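Local coordinates for CTD kinase subunit gamma (Schizosaccharomyces pombe, PDB 5CE7), which probably serves as the gamma subunit of the three-part CTD kinase complex, which hyperphosphorylates the C-terminal repeats of RNA polymerase II and supports transcriptional elongation, at residues T9-Q12 against L13-K16. Residues are numbered along the deposited sequence; the frame is centred on the assembly and turned at random.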
loop_
_atom_site.group_PDB
_atom_site.type_symbol
_atom_site.label_atom_id
_atom_site.label_comp_id
_atom_site.label_asym_id
_atom_site.label_seq_id
_atom_site.Cartn_x
_atom_site.Cartn_y
_atom_site.Cartn_z
ATOM N N THR A 9 -6.698 -4.642 -16.461
ATOM C CA THR A 9 -6.974 -3.217 -16.341
ATOM C C THR A 9 -6.314 -2.606 -15.106
ATOM O O THR A 9 -5.694 -1.535 -15.182
ATOM C CB THR A 9 -8.489 -2.950 -16.321
ATOM O OG1 THR A 9 -9.076 -3.495 -17.509
ATOM C CG2 THR A 9 -8.774 -1.443 -16.276
ATOM N N PHE A 10 -6.440 -3.279 -13.964
ATOM C CA PHE A 10 -5.854 -2.762 -12.727
ATOM C C PHE A 10 -4.333 -2.636 -12.830
ATOM O O PHE A 10 -3.758 -1.632 -12.406
ATOM C CB PHE A 10 -6.273 -3.617 -11.521
ATOM C CG PHE A 10 -5.881 -3.040 -10.184
ATOM C CD1 PHE A 10 -6.349 -1.788 -9.780
ATOM C CD2 PHE A 10 -5.073 -3.764 -9.310
ATOM C CE1 PHE A 10 -6.005 -1.265 -8.537
ATOM C CE2 PHE A 10 -4.725 -3.240 -8.065
ATOM C CZ PHE A 10 -5.191 -1.998 -7.678
ATOM N N LEU A 11 -3.682 -3.638 -13.409
ATOM C CA LEU A 11 -2.234 -3.581 -13.606
ATOM C C LEU A 11 -1.823 -2.373 -14.471
ATOM O O LEU A 11 -0.829 -1.707 -14.181
ATOM C CB LEU A 11 -1.696 -4.906 -14.194
ATOM C CG LEU A 11 -1.535 -6.093 -13.224
ATOM C CD1 LEU A 11 -1.190 -7.384 -13.975
ATOM C CD2 LEU A 11 -0.462 -5.778 -12.143
ATOM N N GLN A 12 -2.586 -2.098 -15.528
ATOM C CA GLN A 12 -2.342 -0.921 -16.368
ATOM C C GLN A 12 -2.507 0.374 -15.573
ATOM O O GLN A 12 -1.682 1.281 -15.661
ATOM C CB GLN A 12 -3.261 -0.929 -17.594
ATOM C CG GLN A 12 -2.967 -2.065 -18.575
ATOM C CD GLN A 12 -3.924 -2.070 -19.751
ATOM O OE1 GLN A 12 -3.879 -1.191 -20.607
ATOM N NE2 GLN A 12 -4.802 -3.059 -19.790
ATOM N N LEU A 13 -3.572 0.462 -14.783
ATOM C CA LEU A 13 -3.763 1.606 -13.896
ATOM C C LEU A 13 -2.606 1.772 -12.896
ATOM O O LEU A 13 -2.127 2.887 -12.666
ATOM C CB LEU A 13 -5.096 1.466 -13.156
ATOM C CG LEU A 13 -6.291 2.282 -13.655
ATOM C CD1 LEU A 13 -6.096 2.828 -15.052
ATOM C CD2 LEU A 13 -7.589 1.485 -13.534
ATOM N N LEU A 14 -2.163 0.672 -12.288
ATOM C CA LEU A 14 -1.026 0.733 -11.367
ATOM C C LEU A 14 0.231 1.273 -12.045
ATOM O O LEU A 14 1.054 1.919 -11.409
ATOM C CB LEU A 14 -0.730 -0.638 -10.774
ATOM C CG LEU A 14 -1.743 -1.102 -9.740
ATOM C CD1 LEU A 14 -1.477 -2.545 -9.337
ATOM C CD2 LEU A 14 -1.696 -0.164 -8.550
ATOM N N GLY A 15 0.372 0.998 -13.337
ATOM C CA GLY A 15 1.522 1.461 -14.089
ATOM C C GLY A 15 1.568 2.974 -14.218
ATOM O O GLY A 15 2.604 3.531 -14.594
ATOM N N LYS A 16 0.448 3.632 -13.903
ATOM C CA LYS A 16 0.326 5.089 -14.024
ATOM C C LYS A 16 0.766 5.823 -12.773
ATOM O O LYS A 16 0.864 7.038 -12.785
ATOM C CB LYS A 16 -1.124 5.493 -14.289
ATOM C CG LYS A 16 -1.747 4.828 -15.481
ATOM C CD LYS A 16 -0.961 5.131 -16.717
ATOM C CE LYS A 16 -1.814 4.899 -17.943
ATOM N NZ LYS A 16 -1.015 5.145 -19.163
#
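The last turns of helix 3-14, the first helix of the noncanonical CTD-interacting domain, bring F10 and L14 together one turn apart on the side turned to helices 25-33, 38-51 and 54-73. L14 lies over one face of the F10 ring: its CG sits 4.1 Å from the ring centroid, 14° off the normal, a CH-pi contact displaced toward the rim. From there CD1 of L14 reaches F10 CE2 at 3.6 Å, while CD2 leans toward CZ. With CG anti to the backbone N (chi1 -171°), F10 carries its ring beside its own carbonyl carbon, where it can reach L14. F10 also packs against A31, L41, C44, I45 and F30, the last touched by T9 and L13 as well, while F63 touches both F10 and L14. Cutting F10 back to an alanine is likely to open a gap among these helices and leave L14 without the ring face it packs on.

T9 and L13 run side by side in the same direction, with CG2 of T9 and CD2 of L13 4.2 Å apart; T9 OG1 makes a hydrogen bond to E5 O.

L13 N to T9 O and L14 N to F10 O are helical hydrogen bonds, the second 2.8 Å long. G15 N keeps the i to i+4 bond to L11 O, but bent (N-H...O angle 138°), and adds a weak i to i+3 bond to Q12 O. K16 NZ pairs in a salt bridge with the sulfonate of a bound HEPES, probably from the crystallisation liquor, and K16 CG passes 3.6 Å from Q12 O.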